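Long-range contacts in L-threonine 3-dehydrogenase (Clostridioides difficile, PDB 7OL1), which probably oxidises L-threonine at its side-chain hydroxyl with NAD+ as the hydride acceptor, as a member of the NAD(P)-dependent epimerase/dehydratase family: residues Met236-Gln241 against Lys316-Leu321; Leu73-Lys78 against Trp112-Asn117; Ser223-Gly228 against Phe267-Ile272. All coordinates share one frame; numbering follows the deposited sequence.

Contact 1: residues Met236-Gln241 against Lys316-Leu321; sequences MPDALQ and KFSYDL
Phe317 meets helix 236-248 through its backbone and CB: Asp238 OD1 lies 3.6 Å from Phe317 CA, while the phenyl ring turns away to pack on Ala264. The amide of Ser318 donates to the same carboxylate oxygen, with 2.9 Å between Ser318 N and Asp238 OD1 and an N-H...O angle of 158°, and it comes from above the carboxylate plane. Tyr319 follows with its own amide on the other oxygen, a weak bond of 3.3 Å from Tyr319 N to Asp238 OD2. Its side chain crosses the acid at a slant. Tyr319 CD1 sits 3.6 Å from Asp238 OD1, which is at the ring edge, and the ring and carboxylate planes are 68° apart. Pro237 CG adds an apolar touch 4.3 Å from Tyr319 CE1. The same ring also meets Tyr235 and makes a cation-pi contact with Lys323. Asp320 then points away and serves as N-cap of helix 321-334, the loop from helix 307-313 thereby meeting the start of helix 236-248, just after strand 232-235 of the main sheet. The Asp238 side chain leaves the helix toward the loop, and with CG anti to the carbonyl carbon (chi1 -73°) its oxygens lie before successive amides. A buried carboxylate is thus served by two N-H groups, one of them weakly, and its place in the first turn of a helix would probably help to stabilise its negative charge.

Contact 2: residues Leu73-Lys78 against Trp112-Asn117; sequences LDVTDK and WNLNMN
Val75 and Leu114 make the apolar touch between loop and helix, their side chains meeting at a slant with Val75 CG2 3.4 Å from Leu114 CD1. The valine reaches the helix with the branch that lies between its backbone N and carbonyl carbon, CG1 standing anti to the carbonyl carbon (chi1 -69°). Leu114 starts out across the line between the segments, but with CG anti to the backbone N (chi1 175°) its end swings toward the loop. Phe81 and Ala97 also pack on Val75, and Leu99 on Leu114.

The Thr76 and Asn113 side chains cross at about a right angle, with Thr76 CG2 3.7 Å from Asn113 ND2 and 4.0 Å from Leu114 CD1. The threonine OG1 sits between its backbone N and carbonyl carbon, on the Asp74 side, which puts the CG2 methyl beside the backbone N and facing the helix. Thr76 OG1 donates to Asp74 OD1 at 2.6 Å, and Thr76 N donates to that oxygen at 2.9 Å. Both donors approach the same face of the carboxylate, the amide bond closing an Asx turn within the type I turn from Asp74 to Asp77. On the helix, Asn117 ND2 bonds Asn113 OD1 at 2.6 Å, in the carbonyl plane and on a lone pair. This bond probably fixes the flip of the Asn113 amide, directing ND2 toward the Thr76 methyl.

The loop follows a parallel strand of the Rossmann fold. On helix 108-129, Trp112 and Met116 pack against Leu173 and Trp112 of the second subunit. No hydrogen bond joins the two segments, although Val75 O bonds Asn121 further along the helix; the Asp74-Thr76 and Asn113-Asn117 bonds stay within their own segments, and methyl groups make the closest approach between them.

Contact 3: residues Ser223-Gly228 against Phe267-Ile272; sequences SYIAEG and FSPEEI
Pro269, the first residue of helix 269-277, presses its ring into the loop 223-228, which leaves strand 220-223 of the small two-stranded sheet on its way to strand 232-235, and forms the tight part of the contact. Ile225 crosses the proline at about a right angle, with Ile225 CG2 3.5 Å from Pro269 CG. The carbonyl oxygen of Ala226 touches that ring as well, 3.6 Å from Pro269 CG. Beside it Gly228 CA lies against Ser268 CB at 3.4 Å. Tyr207 covers Ile225 from elsewhere in the fold, and Ser223 pairs through its backbone with Glu286.

Toward solvent the fit is looser and more polar. The Glu270 chain, bent at chi2 (-98°), brings its carboxylate back to the loop. The resulting bond, 3.2 Å from Gly228 N to Glu270 OE1, is weak, its N-H...O angle being 127°. Glu227 OE1 stands 5.0 Å from Glu270 OE1, and these like charges would tend to repel each other.

Glu271 OE1 accepts from both N and OG of Ser268, the N-cap. Glu271 thus ties the N-cap to the first turn, while the loop adds apolar cover over Pro269 and one weak polar link at the rim.

How the contacts relate
Contact 2 comes first in the chain, on the far side of the chain's centre from the other two; its centre lies about 30 Å from that of contact 1 and about 36 Å from that of contact 3. It belongs to the Rossmann part, on a helix that also faces the second subunit. Contacts 1 and 3 interleave: loop 223-228 and helix 236-248 flank strand 232-235, and their partners follow in the same order. Their centres are about 21 Å apart, yet they touch. The loop leading into helix 321-334 meets helix 236-248, while Leu321, at the start of that helix, packs on Phe267 and Ile272, so the C-terminal segment bridges the helix after strand 232-235 and the helix 269-277 region.

Contact 1: residues Met236-Gln241 against Lys316-Leu321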
loop_
_atom_site.group_PDB
_atom_site.type_symbol
_atom_site.label_atom_id
_atom_site.label_comp_id
_atom_site.label_asym_id
_atom_site.label_seq_id
_atom_site.Cartn_x
_atom_site.Cartn_y
_atom_site.Cartn_z
ATOM N N MET A 236 -0.832 -21.203 18.452
ATOM C CA MET A 236 0.211 -20.192 18.741
ATOM C C MET A 236 1.617 -20.793 18.634
ATOM O O MET A 236 2.478 -20.181 18.006
ATOM C CB MET A 236 -0.001 -19.533 20.097
ATOM C CG MET A 236 1.021 -18.453 20.355
ATOM S SD MET A 236 1.045 -17.142 19.095
ATOM C CE MET A 236 -0.521 -16.345 19.437
ATOM N N PRO A 237 1.921 -21.989 19.195
ATOM C CA PRO A 237 3.276 -22.535 19.124
ATOM C C PRO A 237 3.786 -22.682 17.688
ATOM O O PRO A 237 4.960 -22.372 17.487
ATOM C CB PRO A 237 3.244 -23.908 19.814
ATOM C CG PRO A 237 1.776 -24.149 20.133
ATOM C CD PRO A 237 1.044 -22.825 20.023
ATOM N N ASP A 238 2.927 -23.122 16.752
ATOM C CA ASP A 238 3.262 -23.206 15.298
ATOM C C ASP A 238 3.716 -21.817 14.787
ATOM O O ASP A 238 4.840 -21.713 14.208
ATOM C CB ASP A 238 2.070 -23.726 14.487
ATOM C CG ASP A 238 1.768 -25.213 14.638
ATOM O OD1 ASP A 238 2.780 -25.966 14.814
ATOM O OD2 ASP A 238 0.510 -25.604 14.553
ATOM N N ALA A 239 2.893 -20.782 15.028
ATOM C CA ALA A 239 3.117 -19.385 14.592
ATOM C C ALA A 239 4.437 -18.858 15.172
ATOM O O ALA A 239 5.258 -18.242 14.395
ATOM C CB ALA A 239 1.947 -18.524 14.998
ATOM N N LEU A 240 4.658 -19.073 16.472
ATOM C CA LEU A 240 5.874 -18.538 17.124
ATOM C C LEU A 240 7.071 -19.178 16.420
ATOM O O LEU A 240 7.979 -18.413 16.015
ATOM C CB LEU A 240 5.854 -18.782 18.635
ATOM C CG LEU A 240 4.701 -18.123 19.402
ATOM C CD1 LEU A 240 4.788 -18.420 20.892
ATOM C CD2 LEU A 240 4.673 -16.628 19.191
ATOM N N GLN A 241 7.024 -20.483 16.131
ATOM C CA GLN A 241 8.167 -21.144 15.431
ATOM C C GLN A 241 8.392 -20.568 14.022
ATOM O O GLN A 241 9.601 -20.362 13.698
ATOM C CB GLN A 241 8.051 -22.657 15.322
ATOM C CG GLN A 241 9.425 -23.289 15.136
ATOM C CD GLN A 241 10.175 -23.310 16.444
ATOM O OE1 GLN A 241 9.656 -23.798 17.444
ATOM N NE2 GLN A 241 11.396 -22.793 16.446
ATOM N N LYS A 316 7.291 -25.319 8.448
ATOM C CA LYS A 316 6.883 -26.608 9.046
ATOM C C LYS A 316 5.698 -26.265 9.944
ATOM O O LYS A 316 5.310 -25.115 9.939
ATOM C CB LYS A 316 8.153 -27.189 9.674
ATOM C CG LYS A 316 8.075 -28.467 10.520
ATOM C CD LYS A 316 9.461 -28.880 11.041
ATOM C CE LYS A 316 10.586 -28.217 10.252
ATOM N NZ LYS A 316 11.938 -28.701 10.611
ATOM N N PHE A 317 5.084 -27.245 10.590
ATOM C CA PHE A 317 4.035 -27.043 11.620
ATOM C C PHE A 317 3.600 -28.406 12.175
ATOM O O PHE A 317 3.748 -29.394 11.455
ATOM C CB PHE A 317 2.883 -26.237 11.032
ATOM C CG PHE A 317 1.935 -27.012 10.171
ATOM C CD1 PHE A 317 0.862 -27.681 10.742
ATOM C CD2 PHE A 317 2.085 -27.032 8.793
ATOM C CE1 PHE A 317 -0.060 -28.342 9.941
ATOM C CE2 PHE A 317 1.162 -27.690 7.997
ATOM C CZ PHE A 317 0.085 -28.331 8.572
ATOM N N SER A 318 3.079 -28.430 13.409
ATOM C CA SER A 318 2.943 -29.638 14.269
ATOM C C SER A 318 1.482 -29.934 14.613
ATOM O O SER A 318 1.181 -31.121 14.789
ATOM C CB SER A 318 3.781 -29.514 15.519
ATOM O OG SER A 318 5.170 -29.470 15.183
ATOM N N TYR A 319 0.615 -28.926 14.705
ATOM C CA TYR A 319 -0.760 -29.074 15.240
ATOM C C TYR A 319 -1.772 -29.008 14.096
ATOM O O TYR A 319 -1.805 -27.999 13.398
ATOM C CB TYR A 319 -1.029 -28.036 16.336
ATOM C CG TYR A 319 -0.124 -28.198 17.532
ATOM C CD1 TYR A 319 1.236 -27.943 17.421
ATOM C CD2 TYR A 319 -0.609 -28.609 18.765
ATOM C CE1 TYR A 319 2.091 -28.087 18.503
ATOM C CE2 TYR A 319 0.231 -28.743 19.864
ATOM C CZ TYR A 319 1.589 -28.496 19.726
ATOM O OH TYR A 319 2.458 -28.666 20.762
ATOM N N ASP A 320 -2.514 -30.103 13.901
ATOM C CA ASP A 320 -3.794 -30.186 13.145
ATOM C C ASP A 320 -4.931 -29.894 14.132
ATOM O O ASP A 320 -4.633 -29.768 15.344
ATOM C CB ASP A 320 -3.976 -31.565 12.502
ATOM C CG ASP A 320 -3.770 -32.715 13.481
ATOM O OD1 ASP A 320 -2.591 -33.048 13.751
ATOM O OD2 ASP A 320 -4.783 -33.246 13.994
ATOM N N LEU A 321 -6.179 -29.826 13.659
ATOM C CA LEU A 321 -7.340 -29.437 14.514
ATOM C C LEU A 321 -7.472 -30.395 15.711
ATOM O O LEU A 321 -7.898 -29.965 16.787
ATOM C CB LEU A 321 -8.614 -29.397 13.665
ATOM C CG LEU A 321 -9.933 -29.276 14.429
ATOM C CD1 LEU A 321 -9.966 -28.047 15.325
ATOM C CD2 LEU A 321 -11.118 -29.237 13.473
#

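Contact 2: residues Leu73-Lys78 against Trp112-Asn117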
loop_
_atom_site.group_PDB
_atom_site.type_symbol
_atom_site.label_atom_id
_atom_site.label_comp_id
_atom_site.label_asym_id
_atom_site.label_seq_id
_atom_site.Cartn_x
_atom_site.Cartn_y
_atom_site.Cartn_z
ATOM N N LEU A 73 8.325 2.016 25.276
ATOM C CA LEU A 73 8.650 2.510 23.912
ATOM C C LEU A 73 7.361 2.813 23.151
ATOM O O LEU A 73 6.434 1.968 23.135
ATOM C CB LEU A 73 9.494 1.473 23.179
ATOM C CG LEU A 73 9.905 1.845 21.768
ATOM C CD1 LEU A 73 10.482 3.244 21.671
ATOM C CD2 LEU A 73 10.920 0.842 21.288
ATOM N N ASP A 74 7.294 4.033 22.640
ATOM C CA ASP A 74 6.310 4.471 21.634
ATOM C C ASP A 74 7.057 4.484 20.297
ATOM O O ASP A 74 7.841 5.438 20.027
ATOM C CB ASP A 74 5.668 5.804 22.026
ATOM C CG ASP A 74 4.803 6.393 20.924
ATOM O OD1 ASP A 74 4.644 5.737 19.852
ATOM O OD2 ASP A 74 4.296 7.504 21.125
ATOM N N VAL A 75 6.803 3.471 19.476
ATOM C CA VAL A 75 7.537 3.256 18.197
ATOM C C VAL A 75 7.343 4.471 17.289
ATOM O O VAL A 75 8.148 4.623 16.350
ATOM C CB VAL A 75 7.093 1.955 17.521
ATOM C CG1 VAL A 75 7.558 0.749 18.322
ATOM C CG2 VAL A 75 5.576 1.921 17.293
ATOM N N THR A 76 6.370 5.341 17.554
ATOM C CA THR A 76 6.155 6.518 16.665
ATOM C C THR A 76 7.152 7.628 16.970
ATOM O O THR A 76 7.093 8.617 16.258
ATOM C CB THR A 76 4.752 7.113 16.781
ATOM O OG1 THR A 76 4.666 7.679 18.077
ATOM C CG2 THR A 76 3.662 6.083 16.608
ATOM N N ASP A 77 7.975 7.471 18.013
ATOM C CA ASP A 77 9.127 8.354 18.343
ATOM C C ASP A 77 10.428 7.734 17.790
ATOM O O ASP A 77 10.988 6.825 18.428
ATOM C CB ASP A 77 9.120 8.578 19.855
ATOM C CG ASP A 77 10.222 9.453 20.436
ATOM O OD1 ASP A 77 11.016 10.090 19.644
ATOM O OD2 ASP A 77 10.285 9.477 21.692
ATOM N N LYS A 78 10.895 8.182 16.627
ATOM C CA LYS A 78 12.072 7.552 15.982
ATOM C C LYS A 78 13.217 7.586 16.998
ATOM O O LYS A 78 13.840 6.518 17.314
ATOM C CB LYS A 78 12.435 8.284 14.686
ATOM C CG LYS A 78 13.289 7.504 13.690
ATOM C CD LYS A 78 13.562 8.272 12.406
ATOM C CE LYS A 78 15.005 8.128 11.956
ATOM N NZ LYS A 78 15.153 8.300 10.486
ATOM N N TRP A 112 -3.454 4.123 11.344
ATOM C CA TRP A 112 -2.530 4.517 10.259
ATOM C C TRP A 112 -1.227 5.041 10.891
ATOM O O TRP A 112 -0.140 4.504 10.555
ATOM C CB TRP A 112 -3.180 5.501 9.279
ATOM C CG TRP A 112 -2.187 6.011 8.287
ATOM C CD1 TRP A 112 -1.327 7.056 8.442
ATOM C CD2 TRP A 112 -1.861 5.410 7.033
ATOM N NE1 TRP A 112 -0.525 7.170 7.343
ATOM C CE2 TRP A 112 -0.818 6.162 6.477
ATOM C CE3 TRP A 112 -2.339 4.298 6.346
ATOM C CZ2 TRP A 112 -0.263 5.857 5.247
ATOM C CZ3 TRP A 112 -1.775 3.980 5.136
ATOM C CH2 TRP A 112 -0.757 4.756 4.593
ATOM N N ASN A 113 -1.311 5.996 11.825
ATOM C CA ASN A 113 -0.110 6.628 12.440
ATOM C C ASN A 113 0.764 5.540 13.075
ATOM O O ASN A 113 1.963 5.417 12.698
ATOM C CB ASN A 113 -0.444 7.735 13.448
ATOM C CG ASN A 113 0.769 8.150 14.273
ATOM O OD1 ASN A 113 1.807 8.530 13.729
ATOM N ND2 ASN A 113 0.683 8.043 15.594
ATOM N N LEU A 114 0.200 4.746 13.981
ATOM C CA LEU A 114 1.009 3.733 14.710
ATOM C C LEU A 114 1.571 2.731 13.708
ATOM O O LEU A 114 2.753 2.430 13.817
ATOM C CB LEU A 114 0.204 3.006 15.792
ATOM C CG LEU A 114 0.969 1.862 16.486
ATOM C CD1 LEU A 114 2.228 2.354 17.145
ATOM C CD2 LEU A 114 0.103 1.169 17.525
ATOM N N ASN A 115 0.743 2.212 12.792
ATOM C CA ASN A 115 1.099 1.001 11.994
ATOM C C ASN A 115 2.125 1.408 10.943
ATOM O O ASN A 115 3.006 0.578 10.645
ATOM C CB ASN A 115 -0.113 0.282 11.393
ATOM C CG ASN A 115 -1.041 -0.314 12.437
ATOM O OD1 ASN A 115 -0.831 -0.146 13.632
ATOM N ND2 ASN A 115 -2.085 -1.002 12.003
ATOM N N MET A 116 2.061 2.654 10.474
ATOM C CA MET A 116 2.913 3.124 9.354
ATOM C C MET A 116 4.088 3.978 9.862
ATOM O O MET A 116 5.211 3.708 9.429
ATOM C CB MET A 116 2.043 3.863 8.336
ATOM C CG MET A 116 0.879 3.001 7.844
ATOM S SD MET A 116 1.409 1.394 7.106
ATOM C CE MET A 116 2.530 2.037 5.866
ATOM N N ASN A 117 3.887 4.928 10.778
ATOM C CA ASN A 117 5.021 5.730 11.296
ATOM C C ASN A 117 5.847 4.809 12.193
ATOM O O ASN A 117 7.124 4.881 12.155
ATOM C CB ASN A 117 4.575 7.042 11.939
ATOM C CG ASN A 117 3.873 7.925 10.923
ATOM O OD1 ASN A 117 4.319 8.114 9.775
ATOM N ND2 ASN A 117 2.744 8.462 11.343
#

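Contact 3: residues Ser223-Gly228 against Phe267-Ile272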
loop_
_atom_site.group_PDB
_atom_site.type_symbol
_atom_site.label_atom_id
_atom_site.label_comp_id
_atom_site.label_asym_id
_atom_site.label_seq_id
_atom_site.Cartn_x
_atom_site.Cartn_y
_atom_site.Cartn_z
ATOM N N SER A 223 -21.916 -19.563 18.961
ATOM C CA SER A 223 -21.040 -19.026 17.874
ATOM C C SER A 223 -21.594 -17.685 17.388
ATOM O O SER A 223 -22.805 -17.603 17.162
ATOM C CB SER A 223 -20.902 -19.976 16.693
ATOM O OG SER A 223 -20.673 -21.317 17.112
ATOM N N TYR A 224 -20.732 -16.682 17.228
ATOM C CA TYR A 224 -21.077 -15.372 16.612
ATOM C C TYR A 224 -20.804 -15.485 15.103
ATOM O O TYR A 224 -21.082 -14.519 14.347
ATOM C CB TYR A 224 -20.402 -14.202 17.356
ATOM C CG TYR A 224 -18.896 -14.218 17.503
ATOM C CD1 TYR A 224 -18.270 -14.835 18.579
ATOM C CD2 TYR A 224 -18.086 -13.566 16.588
ATOM C CE1 TYR A 224 -16.886 -14.840 18.714
ATOM C CE2 TYR A 224 -16.702 -13.559 16.710
ATOM C CZ TYR A 224 -16.095 -14.196 17.776
ATOM O OH TYR A 224 -14.733 -14.172 17.872
ATOM N N ILE A 225 -20.347 -16.667 14.668
ATOM C CA ILE A 225 -19.910 -16.946 13.269
ATOM C C ILE A 225 -20.710 -18.134 12.720
ATOM O O ILE A 225 -20.795 -19.177 13.414
ATOM C CB ILE A 225 -18.382 -17.145 13.237
ATOM C CG1 ILE A 225 -17.673 -15.808 12.992
ATOM C CG2 ILE A 225 -17.968 -18.200 12.223
ATOM C CD1 ILE A 225 -16.249 -15.750 13.507
ATOM N N ALA A 226 -21.271 -17.942 11.518
ATOM C CA ALA A 226 -22.242 -18.835 10.841
ATOM C C ALA A 226 -21.588 -20.189 10.584
ATOM O O ALA A 226 -20.371 -20.206 10.351
ATOM C CB ALA A 226 -22.707 -18.205 9.551
ATOM N N GLU A 227 -22.373 -21.267 10.611
ATOM C CA GLU A 227 -21.870 -22.657 10.431
ATOM C C GLU A 227 -21.399 -22.796 8.983
ATOM O O GLU A 227 -21.868 -22.002 8.143
ATOM C CB GLU A 227 -22.922 -23.685 10.871
ATOM C CG GLU A 227 -23.877 -24.181 9.797
ATOM C CD GLU A 227 -24.954 -25.103 10.356
ATOM O OE1 GLU A 227 -24.596 -26.080 11.043
ATOM O OE2 GLU A 227 -26.149 -24.831 10.134
ATOM N N GLY A 228 -20.442 -23.694 8.725
ATOM C CA GLY A 228 -19.831 -23.868 7.389
ATOM C C GLY A 228 -18.941 -22.707 6.907
ATOM O O GLY A 228 -18.379 -22.841 5.791
ATOM N N PHE A 267 -11.096 -24.361 8.849
ATOM C CA PHE A 267 -12.257 -25.047 9.448
ATOM C C PHE A 267 -13.406 -24.086 9.780
ATOM O O PHE A 267 -13.251 -22.868 10.119
ATOM C CB PHE A 267 -11.806 -25.905 10.631
ATOM C CG PHE A 267 -11.058 -25.214 11.742
ATOM C CD1 PHE A 267 -11.708 -24.310 12.575
ATOM C CD2 PHE A 267 -9.732 -25.538 12.011
ATOM C CE1 PHE A 267 -11.034 -23.699 13.618
ATOM C CE2 PHE A 267 -9.067 -24.940 13.068
ATOM C CZ PHE A 267 -9.719 -24.025 13.869
ATOM N N SER A 268 -14.591 -24.671 9.630
ATOM C CA SER A 268 -15.905 -24.100 9.988
ATOM C C SER A 268 -16.145 -24.396 11.457
ATOM O O SER A 268 -15.617 -25.373 11.976
ATOM C CB SER A 268 -16.979 -24.696 9.128
ATOM O OG SER A 268 -17.045 -26.108 9.317
ATOM N N PRO A 269 -16.957 -23.579 12.153
ATOM C CA PRO A 269 -17.216 -23.781 13.582
ATOM C C PRO A 269 -17.642 -25.217 13.932
ATOM O O PRO A 269 -17.286 -25.746 14.983
ATOM C CB PRO A 269 -18.364 -22.792 13.845
ATOM C CG PRO A 269 -18.152 -21.682 12.834
ATOM C CD PRO A 269 -17.647 -22.400 11.603
ATOM N N GLU A 270 -18.400 -25.815 13.022
ATOM C CA GLU A 270 -18.987 -27.163 13.192
ATOM C C GLU A 270 -17.850 -28.213 13.161
ATOM O O GLU A 270 -17.980 -29.206 13.895
ATOM C CB GLU A 270 -20.173 -27.248 12.215
ATOM C CG GLU A 270 -20.115 -28.384 11.212
ATOM C CD GLU A 270 -19.585 -27.919 9.863
ATOM O OE1 GLU A 270 -19.913 -26.760 9.460
ATOM O OE2 GLU A 270 -18.839 -28.700 9.228
ATOM N N GLU A 271 -16.743 -27.998 12.435
ATOM C CA GLU A 271 -15.614 -28.978 12.358
ATOM C C GLU A 271 -14.831 -28.989 13.685
ATOM O O GLU A 271 -14.290 -30.071 14.008
ATOM C CB GLU A 271 -14.631 -28.697 11.206
ATOM C CG GLU A 271 -15.013 -29.260 9.834
ATOM C CD GLU A 271 -14.366 -28.572 8.623
ATOM O OE1 GLU A 271 -14.861 -27.492 8.193
ATOM O OE2 GLU A 271 -13.365 -29.109 8.087
ATOM N N ILE A 272 -14.726 -27.854 14.405
ATOM C CA ILE A 272 -14.007 -27.781 15.723
ATOM C C ILE A 272 -14.855 -28.573 16.719
ATOM O O ILE A 272 -14.327 -29.544 17.313
ATOM C CB ILE A 272 -13.745 -26.357 16.280
ATOM C CG1 ILE A 272 -13.746 -25.259 15.223
ATOM C CG2 ILE A 272 -12.454 -26.303 17.096
ATOM C CD1 ILE A 272 -13.362 -23.920 15.793
#